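Local structure of 2-nitrobenzoate nitroreductase (Pseudomonas fluorescens, 4Z85) at residues Ile27-Gly37 and Asn80-Met91; Phe119-Ile127 and Ile132-Lys142. The protein reduces the nitro group of 2-nitrobenzoate and probably binds FMN, as a member of the flavoredoxin family of flavin reductase-like proteins. One frame throughout, in Å; residues are numbered along the deposited sequence.

Interaction 1: residues Ile27-Gly37 and Asn80-Met91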
loop_
_atom_site.group_PDB
_atom_site.type_symbol
_atom_site.label_atom_id
_atom_site.label_comp_id
_atom_site.label_asym_id
_atom_site.label_seq_id
_atom_site.Cartn_x
_atom_site.Cartn_y
_atom_site.Cartn_z
ATOM N N ILE A 27 1.846 -0.650 -6.981
ATOM C CA ILE A 27 2.786 0.214 -7.706
ATOM C C ILE A 27 2.036 1.273 -8.495
ATOM O O ILE A 27 1.204 0.962 -9.349
ATOM C CB ILE A 27 3.670 -0.597 -8.653
ATOM C CG1 ILE A 27 4.404 -1.692 -7.871
ATOM C CG2 ILE A 27 4.707 0.315 -9.334
ATOM C CD1 ILE A 27 5.120 -2.704 -8.782
ATOM N N ALA A 28 2.328 2.527 -8.187
ATOM C CA ALA A 28 1.781 3.644 -8.951
ATOM C C ALA A 28 2.825 4.083 -9.971
ATOM O O ALA A 28 3.842 4.658 -9.600
ATOM C CB ALA A 28 1.405 4.809 -8.026
ATOM N N LEU A 29 2.587 3.796 -11.247
ATOM C CA LEU A 29 3.485 4.292 -12.286
ATOM C C LEU A 29 2.916 5.633 -12.734
ATOM O O LEU A 29 1.958 5.687 -13.480
ATOM C CB LEU A 29 3.595 3.284 -13.432
ATOM C CG LEU A 29 4.445 3.669 -14.644
ATOM C CD1 LEU A 29 5.795 4.220 -14.214
ATOM C CD2 LEU A 29 4.599 2.430 -15.525
ATOM N N VAL A 30 3.488 6.699 -12.202
ATOM C CA VAL A 30 2.956 8.049 -12.372
ATOM C C VAL A 30 3.477 8.672 -13.652
ATOM O O VAL A 30 4.698 8.782 -13.834
ATOM C CB VAL A 30 3.321 8.926 -11.167
ATOM C CG1 VAL A 30 2.821 10.364 -11.350
ATOM C CG2 VAL A 30 2.735 8.321 -9.882
ATOM N N THR A 31 2.555 9.061 -14.530
ATOM C CA THR A 31 2.910 9.932 -15.648
ATOM C C THR A 31 2.512 11.370 -15.318
ATOM O O THR A 31 1.451 11.627 -14.720
ATOM C CB THR A 31 2.263 9.489 -16.985
ATOM O OG1 THR A 31 0.881 9.162 -16.803
ATOM C CG2 THR A 31 2.998 8.279 -17.560
ATOM N N SER A 32 3.395 12.298 -15.685
ATOM C CA SER A 32 3.188 13.714 -15.404
ATOM C C SER A 32 3.785 14.530 -16.551
ATOM O O SER A 32 4.540 13.993 -17.352
ATOM C CB SER A 32 3.814 14.096 -14.058
ATOM O OG SER A 32 5.187 13.753 -13.989
ATOM N N LEU A 33 3.431 15.811 -16.643
ATOM C CA LEU A 33 3.971 16.681 -17.696
ATOM C C LEU A 33 4.797 17.833 -17.132
ATOM O O LEU A 33 4.397 18.464 -16.155
ATOM C CB LEU A 33 2.837 17.246 -18.550
ATOM C CG LEU A 33 2.009 16.277 -19.383
ATOM C CD1 LEU A 33 0.852 17.019 -20.034
ATOM C CD2 LEU A 33 2.887 15.618 -20.432
ATOM N N ASN A 34 5.942 18.121 -17.748
ATOM C CA ASN A 34 6.734 19.275 -17.325
ATOM C C ASN A 34 6.304 20.555 -18.053
ATOM O O ASN A 34 5.287 20.566 -18.753
ATOM C CB ASN A 34 8.237 19.028 -17.528
ATOM C CG ASN A 34 8.646 18.949 -18.996
ATOM O OD1 ASN A 34 7.836 19.113 -19.905
ATOM N ND2 ASN A 34 9.929 18.712 -19.223
ATOM N N SER A 35 7.087 21.620 -17.883
ATOM C CA SER A 35 6.787 22.932 -18.463
ATOM C C SER A 35 6.626 22.898 -19.976
ATOM O O SER A 35 5.870 23.678 -20.546
ATOM C CB SER A 35 7.890 23.934 -18.118
ATOM O OG SER A 35 8.073 24.042 -16.722
ATOM N N GLU A 36 7.347 21.986 -20.616
ATOM C CA GLU A 36 7.454 21.956 -22.068
ATOM C C GLU A 36 6.518 20.938 -22.709
ATOM O O GLU A 36 6.517 20.772 -23.929
ATOM C CB GLU A 36 8.900 21.652 -22.460
ATOM C CG GLU A 36 9.916 22.330 -21.555
ATOM C CD GLU A 36 11.164 21.491 -21.331
ATOM O OE1 GLU A 36 11.208 20.329 -21.800
ATOM O OE2 GLU A 36 12.101 21.996 -20.674
ATOM N N GLY A 37 5.724 20.253 -21.889
ATOM C CA GLY A 37 4.806 19.245 -22.396
ATOM C C GLY A 37 5.452 17.875 -22.502
ATOM O O GLY A 37 4.864 16.937 -23.042
ATOM N N ASN A 80 6.317 18.569 -11.590
ATOM C CA ASN A 80 5.286 18.449 -12.619
ATOM C C ASN A 80 3.878 18.444 -12.017
ATOM O O ASN A 80 2.944 19.066 -12.545
ATOM C CB ASN A 80 5.484 17.170 -13.434
ATOM C CG ASN A 80 6.772 17.171 -14.244
ATOM O OD1 ASN A 80 7.506 18.162 -14.280
ATOM N ND2 ASN A 80 7.053 16.042 -14.899
ATOM N N ILE A 81 3.736 17.731 -10.899
ATOM C CA ILE A 81 2.446 17.658 -10.225
ATOM C C ILE A 81 2.078 19.011 -9.604
ATOM O O ILE A 81 0.929 19.450 -9.684
ATOM C CB ILE A 81 2.445 16.554 -9.135
ATOM C CG1 ILE A 81 2.403 15.176 -9.796
ATOM C CG2 ILE A 81 1.267 16.749 -8.174
ATOM C CD1 ILE A 81 2.560 14.011 -8.810
ATOM N N ILE A 82 3.057 19.666 -8.992
ATOM C CA ILE A 82 2.847 20.987 -8.394
ATOM C C ILE A 82 2.406 21.996 -9.442
ATOM O O ILE A 82 1.447 22.749 -9.235
ATOM C CB ILE A 82 4.121 21.494 -7.704
ATOM C CG1 ILE A 82 4.375 20.698 -6.429
ATOM C CG2 ILE A 82 4.009 22.981 -7.381
ATOM C CD1 ILE A 82 5.694 21.001 -5.763
ATOM N N GLU A 83 3.081 21.979 -10.583
ATOM C CA GLU A 83 2.809 22.932 -11.649
ATOM C C GLU A 83 1.473 22.680 -12.337
ATOM O O GLU A 83 0.718 23.621 -12.578
ATOM C CB GLU A 83 3.938 22.908 -12.681
ATOM C CG GLU A 83 5.265 23.435 -12.150
ATOM C CD GLU A 83 6.408 23.300 -13.147
ATOM O OE1 GLU A 83 6.287 22.512 -14.115
ATOM O OE2 GLU A 83 7.434 23.991 -12.960
ATOM N N ARG A 84 1.165 21.419 -12.641
ATOM C CA ARG A 84 -0.046 21.139 -13.413
ATOM C C ARG A 84 -1.266 20.777 -12.554
ATOM O O ARG A 84 -2.397 20.841 -13.032
ATOM C CB ARG A 84 0.221 20.013 -14.409
ATOM C CG ARG A 84 1.379 20.269 -15.352
ATOM C CD ARG A 84 0.866 20.570 -16.738
ATOM N NE ARG A 84 1.945 20.721 -17.709
ATOM C CZ ARG A 84 1.748 20.811 -19.018
ATOM N NH1 ARG A 84 0.516 20.759 -19.502
ATOM N NH2 ARG A 84 2.779 20.947 -19.842
ATOM N N GLU A 85 -1.025 20.387 -11.301
ATOM C CA GLU A 85 -2.074 19.931 -10.382
ATOM C C GLU A 85 -2.851 18.761 -10.979
ATOM O O GLU A 85 -4.009 18.512 -10.623
ATOM C CB GLU A 85 -3.007 21.091 -10.021
ATOM C CG GLU A 85 -2.229 22.267 -9.450
ATOM C CD GLU A 85 -3.108 23.435 -9.058
ATOM O OE1 GLU A 85 -4.313 23.221 -8.793
ATOM O OE2 GLU A 85 -2.581 24.568 -9.014
ATOM N N GLN A 86 -2.190 18.042 -11.884
ATOM C CA GLN A 86 -2.769 16.891 -12.555
ATOM C C GLN A 86 -1.713 15.828 -12.754
ATOM O O GLN A 86 -0.534 16.152 -12.911
ATOM C CB GLN A 86 -3.337 17.255 -13.927
ATOM C CG GLN A 86 -4.241 18.445 -13.997
ATOM C CD GLN A 86 -4.762 18.649 -15.403
ATOM O OE1 GLN A 86 -4.174 18.160 -16.370
ATOM N NE2 GLN A 86 -5.870 19.354 -15.525
ATOM N N PHE A 87 -2.146 14.568 -12.775
ATOM C CA PHE A 87 -1.248 13.463 -13.134
ATOM C C PHE A 87 -2.033 12.180 -13.307
ATOM O O PHE A 87 -3.225 12.113 -12.964
ATOM C CB PHE A 87 -0.131 13.271 -12.092
ATOM C CG PHE A 87 -0.620 12.992 -10.693
ATOM C CD1 PHE A 87 -1.050 14.027 -9.873
ATOM C CD2 PHE A 87 -0.603 11.699 -10.180
ATOM C CE1 PHE A 87 -1.480 13.780 -8.578
ATOM C CE2 PHE A 87 -1.025 11.445 -8.884
ATOM C CZ PHE A 87 -1.469 12.483 -8.081
ATOM N N VAL A 88 -1.372 11.165 -13.864
ATOM C CA VAL A 88 -2.030 9.874 -14.038
ATOM C C VAL A 88 -1.315 8.815 -13.231
ATOM O O VAL A 88 -0.088 8.726 -13.271
ATOM C CB VAL A 88 -2.071 9.420 -15.507
ATOM C CG1 VAL A 88 -2.536 7.951 -15.622
ATOM C CG2 VAL A 88 -2.983 10.337 -16.324
ATOM N N VAL A 89 -2.092 8.031 -12.493
ATOM C CA VAL A 89 -1.553 6.811 -11.898
ATOM C C VAL A 89 -1.852 5.629 -12.822
ATOM O O VAL A 89 -2.991 5.243 -13.010
ATOM C CB VAL A 89 -2.140 6.550 -10.493
ATOM C CG1 VAL A 89 -1.661 5.193 -9.962
ATOM C CG2 VAL A 89 -1.739 7.666 -9.536
ATOM N N ASN A 90 -0.811 5.059 -13.404
ATOM C CA ASN A 90 -0.950 3.884 -14.247
ATOM C C ASN A 90 -0.670 2.665 -13.412
ATOM O O ASN A 90 0.371 2.606 -12.758
ATOM C CB ASN A 90 0.024 3.910 -15.428
ATOM C CG ASN A 90 -0.142 5.134 -16.295
ATOM O OD1 ASN A 90 -0.976 5.144 -17.203
ATOM N ND2 ASN A 90 0.642 6.171 -16.020
ATOM N N MET A 91 -1.597 1.724 -13.432
ATOM C CA MET A 91 -1.436 0.473 -12.696
ATOM C C MET A 91 -0.565 -0.459 -13.526
ATOM O O MET A 91 -0.416 -0.272 -14.739
ATOM C CB MET A 91 -2.790 -0.165 -12.384
ATOM C CG MET A 91 -3.726 0.747 -11.593
ATOM S SD MET A 91 -2.927 1.427 -10.115
ATOM C CE MET A 91 -4.266 2.410 -9.479
HETATM O O HOH W 1 1.710 16.852 -14.297
HETATM O O HOH W 2 4.562 21.198 -15.635
#
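Leu29 and Asn90 form an antiparallel hydrogen-bonded pair between strands 28-33 and 86-90. Val88 with Thr31 is the next such pair. The Asn90 side chain adds to this pairing. Its ND2 donates to Leu29 O (2.9 Å) and to Thr31 OG1 (3.1 Å), both close to the amide plane, which fixes the amide's rotation. Thr31 OG1 also hydrogen-bonds to Pro130 O. Asn90 N reaches the same Leu29 O from the opposite face of its carbonyl plane.

From the end of helix 77-84, Asn80 ND2 donates to Ser32 OG at 3.1 Å and also to Asn40 OD1. Arg84 NH2 meets Asn34 O at 2.8 Å, nearly along the C=O axis and in the guanidinium plane. The bend at chi2 (-107°) turns the Arg84 chain so that Leu33 CB lies over one guanidinium face. An alanine in place of Arg84 would remove that bond and is likely to leave Leu33 without its flat cover.

Apolar contacts join Ala28 CB to Val89 CG1 (3.6 Å) and Val30 CG1 to Phe87 CD2 (3.9 Å). Water 1 bridges Leu33 N to Gln86 O.

The two strands close the six-stranded antiparallel barrel, flanked by strands 39-52 and 137-150. Helix 77-84 leads into strand 86-90 and packs by Ile81 on Leu143.

Interaction 2: residues Phe119-Ile127 and Ile132-Lys142; sequences FDLTPSTTI and ITDAPIAWECK
Glu140 OE1 is gripped twice by Thr126. The hydroxyl OG1 donates to it at 2.6 Å, on the anti lone pair. The backbone N of Thr126 donates at 2.9 Å from the syn side, out of the carboxylate plane. The other oxygen, OE2, takes the N-H of Thr125 at 2.9 Å, also on the syn side. Two successive backbone amides thus hold one carboxylate, one on each oxygen. Thr126 OG1 sits between its own backbone N and carbonyl carbon (chi1 63°), which turns the hydroxyl to Glu140. Water 4 donates to OE2 and to Ser124 OG, and Ser124 also bonds to Val129 O. His3 of the second subunit makes a weak hydrogen bond to OE2.

At the other end, Thr133 N donates to Asp120 O at 2.8 Å, from above the carbonyl plane. The hydroxyls of Thr122 and Thr133 share a hydrogen bond, OG1 to OG1, of 3.0 Å. Leu121 and Ile132 form an antiparallel non-hydrogen-bonded pair.

Ile132 CD1 makes a CH-pi contact over one face of the Phe119 ring, 3.7 Å from its centroid. Ile132 CG2 touches Phe119 CD1 at 3.4 Å. Ile127 CD1 packs on Glu140 CB at 3.9 Å.

Glu140 is buried, so the amide and hydroxyl donors probably offset the cost of placing a charge there and favour its ionised form. Its carboxylate ties the 124-126 loop to barrel strand 137-150, while Phe119 and Ile132 supply the apolar end of the contact.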
loop_
_atom_site.group_PDB
_atom_site.type_symbol
_atom_site.label_atom_id
_atom_site.label_comp_id
_atom_site.label_asym_id
_atom_site.label_seq_id
_atom_site.Cartn_x
_atom_site.Cartn_y
_atom_site.Cartn_z
ATOM N N PHE A 119 7.413 3.675 -23.885
ATOM C CA PHE A 119 5.995 3.759 -23.583
ATOM C C PHE A 119 5.300 4.660 -24.599
ATOM O O PHE A 119 5.683 5.817 -24.759
ATOM C CB PHE A 119 5.767 4.324 -22.173
ATOM C CG PHE A 119 5.783 3.292 -21.077
ATOM C CD1 PHE A 119 5.145 2.075 -21.238
ATOM C CD2 PHE A 119 6.421 3.558 -19.875
ATOM C CE1 PHE A 119 5.136 1.133 -20.208
ATOM C CE2 PHE A 119 6.433 2.615 -18.848
ATOM C CZ PHE A 119 5.784 1.410 -19.019
ATOM N N ASP A 120 4.274 4.154 -25.268
ATOM C CA ASP A 120 3.394 5.043 -26.020
ATOM C C ASP A 120 2.389 5.677 -25.061
ATOM O O ASP A 120 2.067 5.101 -24.014
ATOM C CB ASP A 120 2.675 4.302 -27.145
ATOM C CG ASP A 120 3.609 3.937 -28.297
ATOM O OD1 ASP A 120 4.417 4.797 -28.715
ATOM O OD2 ASP A 120 3.536 2.788 -28.785
ATOM N N LEU A 121 1.908 6.865 -25.417
ATOM C CA LEU A 121 1.004 7.619 -24.558
ATOM C C LEU A 121 -0.342 7.857 -25.227
ATOM O O LEU A 121 -0.425 8.082 -26.440
ATOM C CB LEU A 121 1.644 8.949 -24.160
ATOM C CG LEU A 121 3.003 8.819 -23.474
ATOM C CD1 LEU A 121 3.700 10.162 -23.389
ATOM C CD2 LEU A 121 2.818 8.228 -22.076
ATOM N N THR A 122 -1.397 7.789 -24.424
ATOM C CA THR A 122 -2.760 7.995 -24.889
ATOM C C THR A 122 -3.389 9.130 -24.090
ATOM O O THR A 122 -3.296 9.148 -22.865
ATOM C CB THR A 122 -3.606 6.718 -24.745
ATOM O OG1 THR A 122 -3.126 5.720 -25.652
ATOM C CG2 THR A 122 -5.068 7.002 -25.037
ATOM N N PRO A 123 -4.020 10.094 -24.778
ATOM C CA PRO A 123 -4.615 11.227 -24.057
ATOM C C PRO A 123 -5.624 10.809 -22.976
ATOM O O PRO A 123 -6.308 9.786 -23.112
ATOM C CB PRO A 123 -5.315 12.015 -25.169
ATOM C CG PRO A 123 -4.546 11.683 -26.398
ATOM C CD PRO A 123 -4.109 10.256 -26.241
ATOM N N SER A 124 -5.700 11.599 -21.907
ATOM C CA SER A 124 -6.723 11.414 -20.884
ATOM C C SER A 124 -7.974 12.219 -21.210
ATOM O O SER A 124 -7.912 13.197 -21.953
ATOM C CB SER A 124 -6.199 11.811 -19.502
ATOM O OG SER A 124 -5.180 10.933 -19.066
ATOM N N THR A 125 -9.100 11.811 -20.631
ATOM C CA THR A 125 -10.395 12.442 -20.891
ATOM C C THR A 125 -10.642 13.693 -20.048
ATOM O O THR A 125 -11.068 14.729 -20.566
ATOM C CB THR A 125 -11.541 11.439 -20.648
ATOM O OG1 THR A 125 -11.431 10.361 -21.583
ATOM C CG2 THR A 125 -12.891 12.104 -20.817
ATOM N N THR A 126 -10.366 13.603 -18.749
ATOM C CA THR A 126 -10.689 14.686 -17.829
ATOM C C THR A 126 -9.522 15.612 -17.514
ATOM O O THR A 126 -9.698 16.637 -16.849
ATOM C CB THR A 126 -11.206 14.138 -16.497
ATOM O OG1 THR A 126 -10.165 13.376 -15.872
ATOM C CG2 THR A 126 -12.426 13.257 -16.720
ATOM N N ILE A 127 -8.324 15.244 -17.952
ATOM C CA ILE A 127 -7.143 16.034 -17.641
ATOM C C ILE A 127 -6.190 16.041 -18.826
ATOM O O ILE A 127 -6.408 15.334 -19.807
ATOM C CB ILE A 127 -6.386 15.499 -16.389
ATOM C CG1 ILE A 127 -6.035 14.020 -16.569
ATOM C CG2 ILE A 127 -7.197 15.701 -15.119
ATOM C CD1 ILE A 127 -5.167 13.477 -15.457
ATOM N N ILE A 132 -0.344 5.812 -20.003
ATOM C CA ILE A 132 0.469 4.887 -20.782
ATOM C C ILE A 132 -0.450 4.010 -21.616
ATOM O O ILE A 132 -1.430 3.474 -21.104
ATOM C CB ILE A 132 1.358 4.040 -19.857
ATOM C CG1 ILE A 132 2.498 4.912 -19.317
ATOM C CG2 ILE A 132 1.889 2.802 -20.583
ATOM C CD1 ILE A 132 3.231 4.303 -18.154
ATOM N N THR A 133 -0.159 3.890 -22.913
ATOM C CA THR A 133 -1.077 3.203 -23.813
ATOM C C THR A 133 -1.333 1.764 -23.362
ATOM O O THR A 133 -2.469 1.298 -23.376
ATOM C CB THR A 133 -0.549 3.217 -25.276
ATOM O OG1 THR A 133 -0.376 4.571 -25.702
ATOM C CG2 THR A 133 -1.535 2.543 -26.213
ATOM N N ASP A 134 -0.290 1.076 -22.909
ATOM C CA ASP A 134 -0.431 -0.335 -22.567
ATOM C C ASP A 134 -0.925 -0.602 -21.125
ATOM O O ASP A 134 -0.997 -1.759 -20.708
ATOM C CB ASP A 134 0.903 -1.061 -22.773
ATOM C CG ASP A 134 1.183 -1.403 -24.225
ATOM O OD1 ASP A 134 0.264 -1.289 -25.064
ATOM O OD2 ASP A 134 2.332 -1.800 -24.514
ATOM N N ALA A 135 -1.265 0.443 -20.367
ATOM C CA ALA A 135 -1.656 0.252 -18.960
ATOM C C ALA A 135 -2.978 -0.489 -18.836
ATOM O O ALA A 135 -3.910 -0.224 -19.586
ATOM C CB ALA A 135 -1.742 1.594 -18.233
ATOM N N PRO A 136 -3.069 -1.424 -17.873
ATOM C CA PRO A 136 -4.315 -2.176 -17.673
ATOM C C PRO A 136 -5.441 -1.291 -17.155
ATOM O O PRO A 136 -6.592 -1.406 -17.570
ATOM C CB PRO A 136 -3.928 -3.239 -16.640
ATOM C CG PRO A 136 -2.718 -2.663 -15.927
ATOM C CD PRO A 136 -1.993 -1.863 -16.962
ATOM N N ILE A 137 -5.083 -0.421 -16.219
ATOM C CA ILE A 137 -6.007 0.492 -15.560
ATOM C C ILE A 137 -5.225 1.762 -15.306
ATOM O O ILE A 137 -4.030 1.705 -15.034
ATOM C CB ILE A 137 -6.559 -0.075 -14.222
ATOM C CG1 ILE A 137 -7.271 -1.423 -14.425
ATOM C CG2 ILE A 137 -7.507 0.916 -13.568
ATOM C CD1 ILE A 137 -7.767 -2.048 -13.131
ATOM N N ALA A 138 -5.884 2.916 -15.409
ATOM C CA ALA A 138 -5.246 4.182 -15.076
ATOM C C ALA A 138 -6.210 5.083 -14.329
ATOM O O ALA A 138 -7.399 5.098 -14.604
ATOM C CB ALA A 138 -4.731 4.878 -16.337
ATOM N N TRP A 139 -5.706 5.803 -13.341
ATOM C CA TRP A 139 -6.479 6.814 -12.639
ATOM C C TRP A 139 -6.098 8.183 -13.191
ATOM O O TRP A 139 -4.924 8.553 -13.200
ATOM C CB TRP A 139 -6.204 6.788 -11.131
ATOM C CG TRP A 139 -6.649 5.580 -10.378
ATOM C CD1 TRP A 139 -7.438 4.556 -10.827
ATOM C CD2 TRP A 139 -6.331 5.276 -9.015
ATOM N NE1 TRP A 139 -7.636 3.639 -9.818
ATOM C CE2 TRP A 139 -6.970 4.064 -8.696
ATOM C CE3 TRP A 139 -5.558 5.917 -8.031
ATOM C CZ2 TRP A 139 -6.853 3.467 -7.438
ATOM C CZ3 TRP A 139 -5.447 5.330 -6.792
ATOM C CH2 TRP A 139 -6.089 4.118 -6.499
ATOM N N GLU A 140 -7.092 8.924 -13.673
ATOM C CA GLU A 140 -6.928 10.330 -14.000
ATOM C C GLU A 140 -7.137 11.127 -12.717
ATOM O O GLU A 140 -8.230 11.080 -12.110
ATOM C CB GLU A 140 -7.924 10.754 -15.097
ATOM C CG GLU A 140 -7.802 9.899 -16.369
ATOM C CD GLU A 140 -8.713 10.363 -17.501
ATOM O OE1 GLU A 140 -9.514 11.296 -17.279
ATOM O OE2 GLU A 140 -8.620 9.784 -18.609
ATOM N N CYS A 141 -6.074 11.836 -12.318
ATOM C CA CYS A 141 -6.000 12.457 -11.002
ATOM C C CYS A 141 -5.716 13.942 -11.011
ATOM O O CYS A 141 -4.998 14.466 -11.876
ATOM C CB CYS A 141 -4.913 11.790 -10.163
ATOM S SG CYS A 141 -5.029 9.999 -10.086
ATOM N N LYS A 142 -6.273 14.600 -10.000
ATOM C CA LYS A 142 -5.936 15.970 -9.684
ATOM C C LYS A 142 -5.253 16.016 -8.334
ATOM O O LYS A 142 -5.500 15.176 -7.465
ATOM C CB LYS A 142 -7.187 16.851 -9.694
ATOM C CG LYS A 142 -7.797 16.962 -11.085
ATOM C CD LYS A 142 -9.066 17.813 -11.072
ATOM C CE LYS A 142 -9.497 18.213 -12.479
ATOM N NZ LYS A 142 -10.747 19.051 -12.452
HETATM O O HOH W 3 2.570 1.608 -24.064
HETATM O O HOH W 4 -6.320 8.351 -19.072
#

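Overall arrangement
Interactions 1 and 2 have centres about 10 Å apart, on the same side of the chain's centre. They meet through neighbouring barrel strands, 86-90 and 137-150. Val89 O and Trp139 N lie 2.8 Å apart, and Met91 N and Ile137 O 2.9 Å apart, both probable hydrogen bonds. Met91 CE also packs on Trp139 CE2 at 3.3 Å. Asn90 of interaction 1 uses OD1 to bind Ile132 N of interaction 2, so its amide serves both. Leu29 packs on Phe119 and Ile132. Interaction 1 joins two barrel strands; interaction 2 fastens a covering loop to the same barrel. Met91 and Trp139 also reach the second subunit, at Ser21.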